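PDB 7A56: envelopment polyprotein from Bovine Schmallenberg virus BH80/Germany/2011, which drives the merging of viral and host membranes during entry through its glycoprotein Gc, a class II fusion protein captured here as a postfusion trimer. Local coordinates for residues V109-S114 with E196-E201; W160-W165 with Y284-F289; D359-G364 with C375-S380. All blocks are in the same frame, centred on the assembly; numbering follows the deposited sequence.

Contacts 1 and 2 interlock along the chain, in the order 109-114, 160-165, 196-201, 284-289; contact 3 follows at 359-364 and 375-380. Contact 1 pairs the long strand 98-134 with strand 197-206 near the middle of the molecule. Contact 2 is far out at one end, its centre about 67 Å from that of contact 1, where the loop after strand 150-158 is tied to segment 284-289, which begins on strand 281-285. Contact 3 belongs to a separate C-terminal sheet, its nearest atoms about 16 Å from contact 1. The spacing suits an elongated class II protein with a distal tip and a C-terminal domain packed alongside the body. Neighbouring subunits reach contacts 1 and 2, but not contact 3.

Contact 1. Residues V109-S114 with E196-E201; sequences VINKAS and EQKDVE. With PO4 (phosphate ion), chain J.
K112 and D199 meet on one face of two paired strands, reaching diagonally past Q197, the residue directly opposite K112. The lysine chain leaves the backbone with CG between N and the carbonyl carbon (chi1 63°), then runs extended and crosses the Q197 side chain at an angle, with K112 CE 3.6 Å from Q197 NE2. Its ammonium ends 3.6 Å from D199, NZ to OD2, a long salt bridge; the other carboxylate oxygen, OD1, is engaged by R108. D199 also packs through its CB against I110 CG1 at 3.7 Å, the two side chains running alongside each other.

On the other face E196 and N111 are turned against each other, carboxylate and amide planes 63° apart. A water joins them, donating a hydrogen bond to E196 OE2 at 2.8 Å and a weak one to N111 OD1. E196 OE1 takes the backbone amides of S237 and M238, so this carboxylate is held at both oxygens. N111 ND2 bonds to S237 OG.

Q197 points to the subunit interface: its NE2 donates to O1 of a phosphate, probably from the crystallisation liquor, at 3.2 Å. K390 and K398 of the second subunit grip the ion too, and that K398 also binds Q197 OE1.

Between the two faces, I110 with D199 and K112 with Q197 exchange two backbone bonds each; D199 N to I110 O and Q197 N to K112 O are both 2.9 Å. This alternation of hydrogen-bonded and non-hydrogen-bonded pairs is a regular antiparallel beta-sheet, here built on the long strand 98-134.

Contact 2. Residues W160-W165 with Y284-F289; sequences WGCEEW and YVCHAF
C162 and C286 are joined by a disulfide that ties the loop after strand 150-158 to the 284-289 segment at the far end of the molecule, an arrangement consistent with the disulfide-braced membrane-inserting tip of class II fusion proteins. The bridge twists in the left-handed sense (chi3 -72°), its sulfurs bonded at 2.1 Å, C162 SG to C286 SG. C162 sends its SG anti to its own backbone N, while C286 turns its SG back beside the backbone N, and the two sulfurs bond between the segments.

Y284 presents its edge to this bridge. C162 SG lies 3.9 Å from Y284 CE2 and practically in the ring plane, 87° off the normal, a sulfur-aromatic contact at the rim. R156 of the third subunit makes a cation-pi contact with the same tyrosine, so the tethered segments are also part of the trimer interface.

At the other end W165 and F289, both exposed, come together obliquely, W165 CD1 4.1 Å from F289 CD2. Both residues also touch a crystal neighbour, so their arrangement may owe something to the lattice. The indole lies with its edge toward the F289 carbonyl, whose oxygen is near the plane of the ring, and W165 CB is 3.6 Å from F289 O.

Between the two ends the backbones do the work. H287 O takes a weak, bent bond from E163 N (3.0 Å, 134° at the hydrogen) and a CA-H contact from C162. E163 O faces F289 CA at 3.2 Å in a second CH...O contact. Beside G161, one water bridges the two segments, accepting from G161 N at 3.0 Å and donating to A288 O at 2.9 Å.

Contact 3. Residues D359-G364 with C375-S380; sequences DEIRCG and CALKLS
K378 O is gripped by two successive amides of the other strand, D359 N and E360 N. The bond from E360 N is 3.2 Å long and lies in the carbonyl plane, on a lone pair; the one from D359 N refines to 2.5 Å, so short that its exact length is doubtful. Just beyond, S380 OG donates to D359 OD2 at 2.7 Å on the syn side of the carboxylate, while D359 OD1 is taken by T357 OG1.

E360 and K378 run alongside each other on the outer face. E360 CG rests 3.5 Å from K378 CB, and the lysine, bent at its second and last torsions, brings NZ 3.5 Å from E360 OE1 as a salt bridge, and equally close to E360 OE2.

Two residues facing one make this a classic beta bulge, with D359 at near-helical backbone angles (-74°/-37°), set in the beta hairpin of strands 356-365 and 373-381. Past the bulge the antiparallel register is regular: R362 and A376 exchange two bonds, A376 N to R362 O at 2.8 Å. On the inner face I361 and L377 pair across the strands, CG1 to CD1 4.3 Å, and both pack on V424 of strand 422-426 in the facing sheet, as in the immunoglobulin-like C-terminal domain of class II fusion proteins.

C363 and C375 share that face at a non-hydrogen-bonded pair, where the CA atoms come within 4.1 Å. Their disulfide spans neighbouring strands with a right-handed twist (chi3 110°), and C375 packs on I411 and L413 of strand 408-414.

Contact 1. Residues V109-S114 with E196-E201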
ATOM      1  N   VAL A 109      -2.325 -19.676   5.381  1.00 23.15           N
ATOM      2  CA  VAL A 109      -1.748 -18.350   5.199  1.00 20.59           C
ATOM      3  C   VAL A 109      -2.926 -17.387   5.115  1.00 24.25           C
ATOM      4  O   VAL A 109      -3.760 -17.513   4.209  1.00 25.88           O
ATOM      5  CB  VAL A 109      -0.918 -18.200   3.922  1.00 21.10           C
ATOM      6  CG1 VAL A 109      -0.503 -16.747   3.811  1.00 22.53           C
ATOM      7  CG2 VAL A 109       0.366 -19.134   3.917  1.00 22.17           C
ATOM      8  N   ILE A 110      -2.988 -16.433   6.031  1.00 25.65           N
ATOM      9  CA  ILE A 110      -3.970 -15.323   5.901  1.00 27.07           C
ATOM     10  C   ILE A 110      -3.362 -14.057   6.486  1.00 27.15           C
ATOM     11  O   ILE A 110      -2.455 -14.116   7.321  1.00 29.94           O
ATOM     12  CB  ILE A 110      -5.290 -15.577   6.627  1.00 33.69           C
ATOM     13  CG1 ILE A 110      -5.002 -15.734   8.094  1.00 37.78           C
ATOM     14  CG2 ILE A 110      -6.020 -16.786   6.080  1.00 40.14           C
ATOM     15  CD1 ILE A 110      -6.192 -15.393   8.906  1.00 39.98           C
ATOM     16  N   ASN A 111      -3.849 -12.893   6.033  1.00 26.41           N
ATOM     17  CA  ASN A 111      -3.486 -11.669   6.730  1.00 25.19           C
ATOM     18  C   ASN A 111      -4.708 -11.246   7.562  1.00 27.10           C
ATOM     19  O   ASN A 111      -5.846 -11.618   7.264  1.00 25.97           O
ATOM     20  CB  ASN A 111      -3.046 -10.544   5.754  1.00 22.82           C
ATOM     21  CG  ASN A 111      -1.575 -10.672   5.289  1.00 27.02           C
ATOM     22  OD1 ASN A 111      -0.750 -11.244   5.980  1.00 26.60           O
ATOM     23  ND2 ASN A 111      -1.258 -10.081   4.149  1.00 25.71           N
ATOM     24  N   LYS A 112      -4.472 -10.541   8.655  1.00 26.19           N
ATOM     25  CA  LYS A 112      -5.631 -10.158   9.471  1.00 27.29           C
ATOM     26  C   LYS A 112      -5.316  -8.878  10.211  1.00 26.81           C
ATOM     27  O   LYS A 112      -4.144  -8.575  10.481  1.00 24.14           O
ATOM     28  CB  LYS A 112      -6.017 -11.246  10.490  1.00 28.21           C
ATOM     29  CG  LYS A 112      -4.979 -11.542  11.517  1.00 32.64           C
ATOM     30  CD  LYS A 112      -5.406 -12.752  12.405  1.00 36.59           C
ATOM     31  CE  LYS A 112      -4.283 -13.165  13.375  1.00 38.80           C
ATOM     32  NZ  LYS A 112      -4.570 -14.427  14.145  1.00 41.63           N
ATOM     33  N   ALA A 113      -6.372  -8.118  10.536  1.00 26.37           N
ATOM     34  CA  ALA A 113      -6.219  -6.987  11.447  1.00 25.56           C
ATOM     35  C   ALA A 113      -7.553  -6.759  12.181  1.00 27.02           C
ATOM     36  O   ALA A 113      -8.620  -7.256  11.772  1.00 25.57           O
ATOM     37  CB  ALA A 113      -5.766  -5.716  10.698  1.00 26.74           C
ATOM     38  N   SER A 114      -7.453  -6.081  13.325  1.00 28.98           N
ATOM     39  CA  SER A 114      -8.617  -5.677  14.084  1.00 29.36           C
ATOM     40  C   SER A 114      -9.189  -4.396  13.482  1.00 27.21           C
ATOM     41  O   SER A 114      -8.472  -3.575  12.895  1.00 26.78           O
ATOM     42  CB  SER A 114      -8.270  -5.425  15.563  1.00 32.23           C
ATOM     43  OG  SER A 114      -7.486  -6.528  16.065  1.00 35.76           O
ATOM     44  N   GLU A 196      -1.566  -4.822  10.747  1.00 24.04           N
ATOM     45  CA  GLU A 196      -1.983  -6.111  10.232  1.00 24.26           C
ATOM     46  C   GLU A 196      -0.869  -7.109  10.511  1.00 25.80           C
ATOM     47  O   GLU A 196       0.269  -6.721  10.758  1.00 25.27           O
ATOM     48  CB  GLU A 196      -2.286  -6.052   8.728  1.00 26.57           C
ATOM     49  CG  GLU A 196      -1.063  -5.798   7.797  1.00 27.41           C
ATOM     50  CD  GLU A 196      -1.463  -5.904   6.311  1.00 27.67           C
ATOM     51  OE1 GLU A 196      -2.150  -4.993   5.821  1.00 24.81           O
ATOM     52  OE2 GLU A 196      -1.123  -6.892   5.619  1.00 27.84           O
ATOM     53  N   GLN A 197      -1.221  -8.383  10.545  1.00 24.52           N
ATOM     54  CA  GLN A 197      -0.207  -9.417  10.792  1.00 23.05           C
ATOM     55  C   GLN A 197      -0.493 -10.619   9.913  1.00 26.72           C
ATOM     56  O   GLN A 197      -1.633 -10.864   9.513  1.00 26.19           O
ATOM     57  CB  GLN A 197      -0.168  -9.802  12.288  1.00 24.93           C
ATOM     58  CG  GLN A 197      -1.456 -10.408  12.813  1.00 28.79           C
ATOM     59  CD  GLN A 197      -1.387 -10.546  14.309  1.00 31.39           C
ATOM     60  OE1 GLN A 197      -1.410  -9.537  15.024  1.00 30.77           O
ATOM     61  NE2 GLN A 197      -1.247 -11.783  14.802  1.00 35.27           N
ATOM     62  N   LYS A 198       0.572 -11.359   9.585  1.00 26.62           N
ATOM     63  CA  LYS A 198       0.432 -12.640   8.927  1.00 26.76           C
ATOM     64  C   LYS A 198       0.127 -13.718   9.944  1.00 27.73           C
ATOM     65  O   LYS A 198       0.593 -13.678  11.087  1.00 32.43           O
ATOM     66  CB  LYS A 198       1.745 -13.019   8.216  1.00 29.17           C
ATOM     67  CG  LYS A 198       2.215 -11.931   7.303  1.00 30.97           C
ATOM     68  CD  LYS A 198       3.486 -12.347   6.647  1.00 30.14           C
ATOM     69  CE  LYS A 198       3.955 -11.178   5.835  1.00 26.84           C
ATOM     70  NZ  LYS A 198       4.817 -10.188   6.678  1.00 28.81           N
ATOM     71  N   ASP A 199      -0.678 -14.691   9.524  1.00 24.28           N
ATOM     72  CA  ASP A 199      -0.955 -15.874  10.320  1.00 27.54           C
ATOM     73  C   ASP A 199      -0.616 -17.083   9.437  1.00 26.97           C
ATOM     74  O   ASP A 199      -1.362 -17.383   8.492  1.00 29.82           O
ATOM     75  CB  ASP A 199      -2.426 -15.842  10.757  1.00 32.68           C
ATOM     76  CG  ASP A 199      -2.853 -17.084  11.551  1.00 42.38           C
ATOM     77  OD1 ASP A 199      -2.016 -17.956  11.862  1.00 41.28           O
ATOM     78  OD2 ASP A 199      -4.055 -17.187  11.876  1.00 43.53           O
ATOM     79  N   VAL A 200       0.520 -17.745   9.721  1.00 24.48           N
ATOM     80  CA  VAL A 200       1.055 -18.805   8.854  1.00 24.18           C
ATOM     81  C   VAL A 200       1.258 -20.047   9.701  1.00 27.33           C
ATOM     82  O   VAL A 200       1.893 -19.996  10.771  1.00 27.29           O
ATOM     83  CB  VAL A 200       2.375 -18.399   8.154  1.00 23.35           C
ATOM     84  CG1 VAL A 200       2.967 -19.565   7.310  1.00 22.94           C
ATOM     85  CG2 VAL A 200       2.144 -17.190   7.274  1.00 23.11           C
ATOM     86  N   GLU A 201       0.709 -21.160   9.228  1.00 25.68           N
ATOM     87  CA  GLU A 201       0.926 -22.435   9.872  1.00 23.73           C
ATOM     88  C   GLU A 201       1.503 -23.392   8.853  1.00 23.48           C
ATOM     89  O   GLU A 201       0.993 -23.508   7.727  1.00 23.30           O
ATOM     90  CB  GLU A 201      -0.386 -22.958  10.448  1.00 26.93           C
ATOM     91  CG  GLU A 201      -0.255 -24.359  11.139  1.00 33.15           C
ATOM     92  CD  GLU A 201      -1.636 -24.921  11.477  1.00 42.97           C
ATOM     93  OE1 GLU A 201      -2.566 -24.743  10.657  1.00 51.15           O
ATOM     94  OE2 GLU A 201      -1.798 -25.495  12.557  1.00 44.49           O
TER
HETATM   95  P   PO4 J1409      -0.406 -12.838  18.511  1.00 67.33           P
HETATM   96  O1  PO4 J1409      -1.712 -12.984  17.779  1.00 67.50           O
HETATM   97  O2  PO4 J1409      -0.640 -12.054  19.796  1.00 67.31           O
HETATM   98  O3  PO4 J1409       0.638 -12.131  17.678  1.00 67.14           O
HETATM   99  O4  PO4 J1409       0.141 -14.210  18.824  1.00 67.72           O
HETATM  100  O   HOH W   1       0.523  -8.740   7.019  1.00 26.58           O

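Contact 2. Residues W160-W165 with Y284-F289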
ATOM      1  N   TRP A 160     -45.258  43.873   5.894  1.00 26.19           N
ATOM      2  CA  TRP A 160     -46.685  43.896   5.629  1.00 29.03           C
ATOM      3  C   TRP A 160     -47.083  42.708   4.752  1.00 29.93           C
ATOM      4  O   TRP A 160     -46.446  42.438   3.734  1.00 29.18           O
ATOM      5  CB  TRP A 160     -47.056  45.208   4.936  1.00 28.81           C
ATOM      6  CG  TRP A 160     -48.490  45.394   4.855  1.00 31.78           C
ATOM      7  CD1 TRP A 160     -49.301  45.927   5.812  1.00 34.24           C
ATOM      8  CD2 TRP A 160     -49.332  45.045   3.764  1.00 34.87           C
ATOM      9  NE1 TRP A 160     -50.584  45.970   5.367  1.00 37.60           N
ATOM     10  CE2 TRP A 160     -50.641  45.428   4.116  1.00 36.77           C
ATOM     11  CE3 TRP A 160     -49.105  44.469   2.511  1.00 37.60           C
ATOM     12  CZ2 TRP A 160     -51.733  45.238   3.277  1.00 39.76           C
ATOM     13  CZ3 TRP A 160     -50.199  44.280   1.669  1.00 43.96           C
ATOM     14  CH2 TRP A 160     -51.493  44.663   2.061  1.00 46.86           C
ATOM     15  N   GLY A 161     -48.186  42.046   5.114  1.00 32.74           N
ATOM     16  CA  GLY A 161     -48.574  40.843   4.423  1.00 30.33           C
ATOM     17  C   GLY A 161     -47.850  39.621   4.937  1.00 34.42           C
ATOM     18  O   GLY A 161     -48.031  38.527   4.380  1.00 35.77           O
ATOM     19  N   CYS A 162     -46.992  39.791   5.945  1.00 30.22           N
ATOM     20  CA  CYS A 162     -46.066  38.754   6.364  1.00 29.82           C
ATOM     21  C   CYS A 162     -45.746  38.989   7.841  1.00 29.38           C
ATOM     22  O   CYS A 162     -44.598  39.084   8.248  1.00 29.98           O
ATOM     23  CB  CYS A 162     -44.805  38.788   5.516  1.00 28.27           C
ATOM     24  SG  CYS A 162     -43.884  37.243   5.680  1.00 30.67           S
ATOM     25  N   GLU A 163     -46.791  39.052   8.651  1.00 27.35           N
ATOM     26  CA  GLU A 163     -46.672  39.381  10.058  1.00 28.26           C
ATOM     27  C   GLU A 163     -47.281  38.278  10.896  1.00 33.74           C
ATOM     28  O   GLU A 163     -48.388  37.814  10.603  1.00 35.22           O
ATOM     29  CB  GLU A 163     -47.470  40.697  10.424  1.00 29.80           C
ATOM     30  CG  GLU A 163     -47.125  41.962   9.644  1.00 32.25           C
ATOM     31  CD  GLU A 163     -45.801  42.593  10.064  1.00 34.65           C
ATOM     32  OE1 GLU A 163     -45.040  41.940  10.781  1.00 33.14           O
ATOM     33  OE2 GLU A 163     -45.538  43.765   9.687  1.00 35.25           O
ATOM     34  N   GLU A 164     -46.637  37.964  12.016  1.00 33.98           N
ATOM     35  CA  GLU A 164     -47.388  37.216  13.017  1.00 39.82           C
ATOM     36  C   GLU A 164     -48.451  38.107  13.643  1.00 40.03           C
ATOM     37  O   GLU A 164     -48.461  39.322  13.462  1.00 40.80           O
ATOM     38  CB  GLU A 164     -46.463  36.662  14.095  1.00 44.86           C
ATOM     39  CG  GLU A 164     -45.842  37.694  15.043  1.00 49.59           C
ATOM     40  CD  GLU A 164     -45.037  36.976  16.146  1.00 54.78           C
ATOM     41  OE1 GLU A 164     -45.606  36.079  16.804  1.00 59.60           O
ATOM     42  OE2 GLU A 164     -43.840  37.257  16.322  1.00 53.63           O
ATOM     43  N   TRP A 165     -49.377  37.482  14.371  1.00 41.50           N
ATOM     44  CA  TRP A 165     -50.503  38.218  14.942  1.00 45.99           C
ATOM     45  C   TRP A 165     -49.987  39.342  15.844  1.00 46.12           C
ATOM     46  O   TRP A 165     -49.165  39.103  16.734  1.00 47.21           O
ATOM     47  CB  TRP A 165     -51.415  37.236  15.699  1.00 48.80           C
ATOM     48  CG  TRP A 165     -52.814  37.794  16.069  1.00 55.37           C
ATOM     49  CD1 TRP A 165     -54.007  37.631  15.370  1.00 55.18           C
ATOM     50  CD2 TRP A 165     -53.138  38.568  17.218  1.00 60.23           C
ATOM     51  NE1 TRP A 165     -55.033  38.260  16.033  1.00 59.83           N
ATOM     52  CE2 TRP A 165     -54.529  38.850  17.161  1.00 62.83           C
ATOM     53  CE3 TRP A 165     -52.391  39.060  18.287  1.00 63.80           C
ATOM     54  CZ2 TRP A 165     -55.172  39.599  18.130  1.00 69.00           C
ATOM     55  CZ3 TRP A 165     -53.034  39.805  19.248  1.00 68.39           C
ATOM     56  CH2 TRP A 165     -54.412  40.066  19.169  1.00 74.90           C
ATOM     57  N   TYR A 284     -39.425  30.450   3.528  1.00 24.61           N
ATOM     58  CA  TYR A 284     -40.654  30.492   4.285  1.00 26.72           C
ATOM     59  C   TYR A 284     -41.742  31.167   3.448  1.00 28.49           C
ATOM     60  O   TYR A 284     -41.451  31.935   2.513  1.00 24.48           O
ATOM     61  CB  TYR A 284     -40.454  31.273   5.604  1.00 28.50           C
ATOM     62  CG  TYR A 284     -40.048  32.754   5.452  1.00 26.82           C
ATOM     63  CD1 TYR A 284     -38.700  33.116   5.348  1.00 28.06           C
ATOM     64  CD2 TYR A 284     -40.995  33.772   5.455  1.00 27.87           C
ATOM     65  CE1 TYR A 284     -38.313  34.424   5.222  1.00 27.25           C
ATOM     66  CE2 TYR A 284     -40.609  35.113   5.307  1.00 26.75           C
ATOM     67  CZ  TYR A 284     -39.290  35.426   5.213  1.00 28.05           C
ATOM     68  OH  TYR A 284     -38.894  36.720   5.066  1.00 28.69           O
ATOM     69  N   VAL A 285     -42.994  30.937   3.875  1.00 28.79           N
ATOM     70  CA  VAL A 285     -44.216  31.500   3.276  1.00 29.86           C
ATOM     71  C   VAL A 285     -44.909  32.385   4.312  1.00 29.26           C
ATOM     72  O   VAL A 285     -44.841  32.124   5.523  1.00 27.78           O
ATOM     73  CB  VAL A 285     -45.140  30.364   2.762  1.00 33.25           C
ATOM     74  CG1 VAL A 285     -46.457  30.806   2.386  1.00 39.90           C
ATOM     75  CG2 VAL A 285     -44.493  29.696   1.489  1.00 37.82           C
ATOM     76  N   CYS A 286     -45.526  33.467   3.835  1.00 29.57           N
ATOM     77  CA  CYS A 286     -46.126  34.497   4.681  1.00 29.89           C
ATOM     78  C   CYS A 286     -47.584  34.258   4.947  1.00 31.74           C
ATOM     79  O   CYS A 286     -48.324  33.689   4.132  1.00 34.33           O
ATOM     80  CB  CYS A 286     -45.984  35.896   4.041  1.00 31.58           C
ATOM     81  SG  CYS A 286     -44.256  36.365   3.859  1.00 35.83           S
ATOM     82  N   HIS A 287     -48.032  34.821   6.070  1.00 31.48           N
ATOM     83  CA  HIS A 287     -49.443  35.040   6.320  1.00 33.82           C
ATOM     84  C   HIS A 287     -49.629  36.467   6.835  1.00 32.41           C
ATOM     85  O   HIS A 287     -48.700  37.068   7.395  1.00 28.96           O
ATOM     86  CB  HIS A 287     -49.980  34.019   7.298  1.00 36.86           C
ATOM     87  CG  HIS A 287     -49.764  32.604   6.850  1.00 37.79           C
ATOM     88  ND1 HIS A 287     -50.549  32.008   5.882  1.00 37.02           N
ATOM     89  CD2 HIS A 287     -48.862  31.667   7.240  1.00 38.49           C
ATOM     90  CE1 HIS A 287     -50.140  30.758   5.709  1.00 40.37           C
ATOM     91  NE2 HIS A 287     -49.115  30.531   6.512  1.00 37.72           N
ATOM     92  N   ALA A 288     -50.815  37.023   6.582  1.00 33.96           N
ATOM     93  CA  ALA A 288     -51.092  38.407   6.971  1.00 33.79           C
ATOM     94  C   ALA A 288     -51.111  38.607   8.487  1.00 34.93           C
ATOM     95  O   ALA A 288     -50.736  39.683   8.971  1.00 33.71           O
ATOM     96  CB  ALA A 288     -52.430  38.891   6.380  1.00 37.98           C
ATOM     97  N   PHE A 289     -51.612  37.640   9.257  1.00 33.93           N
ATOM     98  CA  PHE A 289     -51.589  37.791  10.723  1.00 34.79           C
ATOM     99  C   PHE A 289     -51.456  36.436  11.407  1.00 36.08           C
ATOM    100  O   PHE A 289     -52.205  36.105  12.339  1.00 37.14           O
ATOM    101  CB  PHE A 289     -52.801  38.563  11.251  1.00 41.32           C
ATOM    102  CG  PHE A 289     -54.127  38.102  10.698  1.00 46.49           C
ATOM    103  CD1 PHE A 289     -54.620  38.625   9.505  1.00 45.76           C
ATOM    104  CD2 PHE A 289     -54.890  37.159  11.379  1.00 50.63           C
ATOM    105  CE1 PHE A 289     -55.846  38.186   8.998  1.00 49.36           C
ATOM    106  CE2 PHE A 289     -56.128  36.728  10.881  1.00 52.98           C
ATOM    107  CZ  PHE A 289     -56.596  37.231   9.683  1.00 51.71           C
TER
HETATM  108  O   HOH W   2     -50.031  42.055   7.462  1.00 32.96           O

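Contact 3. Residues D359-G364 with C375-S380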
ATOM      1  N   ASP A 359     -17.382 -28.299 -11.501  1.00 50.22           N
ATOM      2  CA  ASP A 359     -18.604 -29.066 -11.688  1.00 53.64           C
ATOM      3  C   ASP A 359     -19.733 -28.174 -12.160  1.00 55.47           C
ATOM      4  O   ASP A 359     -20.559 -28.591 -12.978  1.00 57.22           O
ATOM      5  CB  ASP A 359     -18.991 -29.778 -10.390  1.00 54.67           C
ATOM      6  CG  ASP A 359     -17.872 -30.669  -9.866  1.00 54.54           C
ATOM      7  OD1 ASP A 359     -17.093 -31.149 -10.703  1.00 54.92           O
ATOM      8  OD2 ASP A 359     -17.769 -30.888  -8.638  1.00 53.53           O
ATOM      9  N   GLU A 360     -19.786 -26.946 -11.666  1.00 54.83           N
ATOM     10  CA  GLU A 360     -20.713 -26.021 -12.302  1.00 56.50           C
ATOM     11  C   GLU A 360     -20.221 -24.605 -12.105  1.00 52.24           C
ATOM     12  O   GLU A 360     -19.354 -24.340 -11.270  1.00 49.57           O
ATOM     13  CB  GLU A 360     -22.131 -26.186 -11.792  1.00 63.28           C
ATOM     14  CG  GLU A 360     -22.326 -26.514 -10.346  1.00 67.65           C
ATOM     15  CD  GLU A 360     -23.815 -26.595 -10.014  1.00 75.30           C
ATOM     16  OE1 GLU A 360     -24.335 -27.726  -9.853  1.00 79.90           O
ATOM     17  OE2 GLU A 360     -24.474 -25.520  -9.958  1.00 76.92           O
ATOM     18  N   ILE A 361     -20.764 -23.705 -12.921  1.00 53.35           N
ATOM     19  CA  ILE A 361     -20.419 -22.286 -12.869  1.00 51.45           C
ATOM     20  C   ILE A 361     -21.646 -21.481 -13.271  1.00 51.65           C
ATOM     21  O   ILE A 361     -22.255 -21.725 -14.318  1.00 52.54           O
ATOM     22  CB  ILE A 361     -19.213 -21.943 -13.768  1.00 52.85           C
ATOM     23  CG1 ILE A 361     -18.967 -20.436 -13.798  1.00 52.90           C
ATOM     24  CG2 ILE A 361     -19.404 -22.501 -15.177  1.00 56.48           C
ATOM     25  CD1 ILE A 361     -17.651 -20.059 -14.505  1.00 52.00           C
ATOM     26  N   ARG A 362     -22.001 -20.517 -12.423  1.00 52.96           N
ATOM     27  CA  ARG A 362     -23.116 -19.599 -12.646  1.00 57.14           C
ATOM     28  C   ARG A 362     -22.568 -18.187 -12.488  1.00 53.55           C
ATOM     29  O   ARG A 362     -21.892 -17.904 -11.495  1.00 50.74           O
ATOM     30  CB  ARG A 362     -24.235 -19.841 -11.632  1.00 64.90           C
ATOM     31  CG  ARG A 362     -24.927 -21.185 -11.733  1.00 71.92           C
ATOM     32  CD  ARG A 362     -25.113 -21.588 -13.186  1.00 79.34           C
ATOM     33  NE  ARG A 362     -26.463 -22.044 -13.480  1.00 88.47           N
ATOM     34  CZ  ARG A 362     -27.390 -21.306 -14.085  1.00 93.88           C
ATOM     35  NH1 ARG A 362     -28.592 -21.808 -14.313  1.00 98.10           N
ATOM     36  NH2 ARG A 362     -27.110 -20.064 -14.465  1.00 93.95           N
ATOM     37  N   CYS A 363     -22.806 -17.318 -13.468  1.00 53.86           N
ATOM     38  CA  CYS A 363     -22.337 -15.937 -13.402  1.00 53.84           C
ATOM     39  C   CYS A 363     -23.491 -14.990 -13.690  1.00 55.44           C
ATOM     40  O   CYS A 363     -24.328 -15.259 -14.574  1.00 56.63           O
ATOM     41  CB  CYS A 363     -21.205 -15.672 -14.392  1.00 55.09           C
ATOM     42  SG  CYS A 363     -19.817 -16.793 -14.229  1.00 55.72           S
ATOM     43  N   GLY A 364     -23.541 -13.892 -12.927  1.00 52.54           N
ATOM     44  CA  GLY A 364     -24.557 -12.849 -13.076  1.00 55.66           C
ATOM     45  C   GLY A 364     -24.010 -11.514 -12.609  1.00 58.66           C
ATOM     46  O   GLY A 364     -23.226 -11.460 -11.655  1.00 55.98           O
ATOM     47  N   CYS A 375     -19.395 -14.776 -10.062  1.00 51.65           N
ATOM     48  CA  CYS A 375     -19.517 -16.181 -10.448  1.00 51.57           C
ATOM     49  C   CYS A 375     -19.464 -17.073  -9.218  1.00 50.03           C
ATOM     50  O   CYS A 375     -18.560 -16.942  -8.391  1.00 46.89           O
ATOM     51  CB  CYS A 375     -18.409 -16.602 -11.426  1.00 50.70           C
ATOM     52  SG  CYS A 375     -18.462 -15.761 -13.056  1.00 52.31           S
ATOM     53  N   ALA A 376     -20.442 -17.974  -9.103  1.00 52.32           N
ATOM     54  CA  ALA A 376     -20.390 -19.106  -8.182  1.00 50.53           C
ATOM     55  C   ALA A 376     -19.880 -20.342  -8.920  1.00 47.13           C
ATOM     56  O   ALA A 376     -20.442 -20.747  -9.943  1.00 47.92           O
ATOM     57  CB  ALA A 376     -21.771 -19.386  -7.582  1.00 52.46           C
ATOM     58  N   LEU A 377     -18.836 -20.944  -8.391  1.00 45.98           N
ATOM     59  CA  LEU A 377     -18.283 -22.184  -8.902  1.00 46.16           C
ATOM     60  C   LEU A 377     -18.526 -23.307  -7.900  1.00 46.37           C
ATOM     61  O   LEU A 377     -18.353 -23.126  -6.683  1.00 45.07           O
ATOM     62  CB  LEU A 377     -16.776 -22.029  -9.157  1.00 43.49           C
ATOM     63  CG  LEU A 377     -16.350 -21.250 -10.415  1.00 45.60           C
ATOM     64  CD1 LEU A 377     -16.642 -19.766 -10.303  1.00 46.22           C
ATOM     65  CD2 LEU A 377     -14.864 -21.438 -10.680  1.00 43.61           C
ATOM     66  N   LYS A 378     -18.882 -24.482  -8.416  1.00 46.36           N
ATOM     67  CA  LYS A 378     -18.734 -25.725  -7.664  1.00 48.42           C
ATOM     68  C   LYS A 378     -17.537 -26.508  -8.215  1.00 44.02           C
ATOM     69  O   LYS A 378     -17.531 -26.887  -9.399  1.00 43.38           O
ATOM     70  CB  LYS A 378     -20.015 -26.562  -7.721  1.00 55.14           C
ATOM     71  CG  LYS A 378     -21.191 -25.937  -6.977  1.00 61.09           C
ATOM     72  CD  LYS A 378     -21.978 -27.001  -6.232  1.00 67.53           C
ATOM     73  CE  LYS A 378     -23.266 -26.440  -5.658  1.00 72.96           C
ATOM     74  NZ  LYS A 378     -24.424 -26.488  -6.613  1.00 76.66           N
ATOM     75  N   LEU A 379     -16.559 -26.756  -7.341  1.00 44.15           N
ATOM     76  CA  LEU A 379     -15.274 -27.388  -7.662  1.00 45.11           C
ATOM     77  C   LEU A 379     -15.144 -28.721  -6.949  1.00 44.39           C
ATOM     78  O   LEU A 379     -15.521 -28.840  -5.778  1.00 45.03           O
ATOM     79  CB  LEU A 379     -14.067 -26.559  -7.220  1.00 47.06           C
ATOM     80  CG  LEU A 379     -13.821 -25.237  -7.910  1.00 52.36           C
ATOM     81  CD1 LEU A 379     -12.393 -24.836  -7.701  1.00 49.82           C
ATOM     82  CD2 LEU A 379     -14.154 -25.367  -9.376  1.00 53.90           C
ATOM     83  N   SER A 380     -14.568 -29.701  -7.651  1.00 42.21           N
ATOM     84  CA  SER A 380     -14.080 -30.951  -7.064  1.00 42.83           C
ATOM     85  C   SER A 380     -12.555 -30.978  -7.141  1.00 37.61           C
ATOM     86  O   SER A 380     -11.963 -30.479  -8.098  1.00 37.46           O
ATOM     87  CB  SER A 380     -14.660 -32.174  -7.774  1.00 44.37           C
ATOM     88  OG  SER A 380     -15.990 -32.397  -7.366  1.00 49.23           O
TER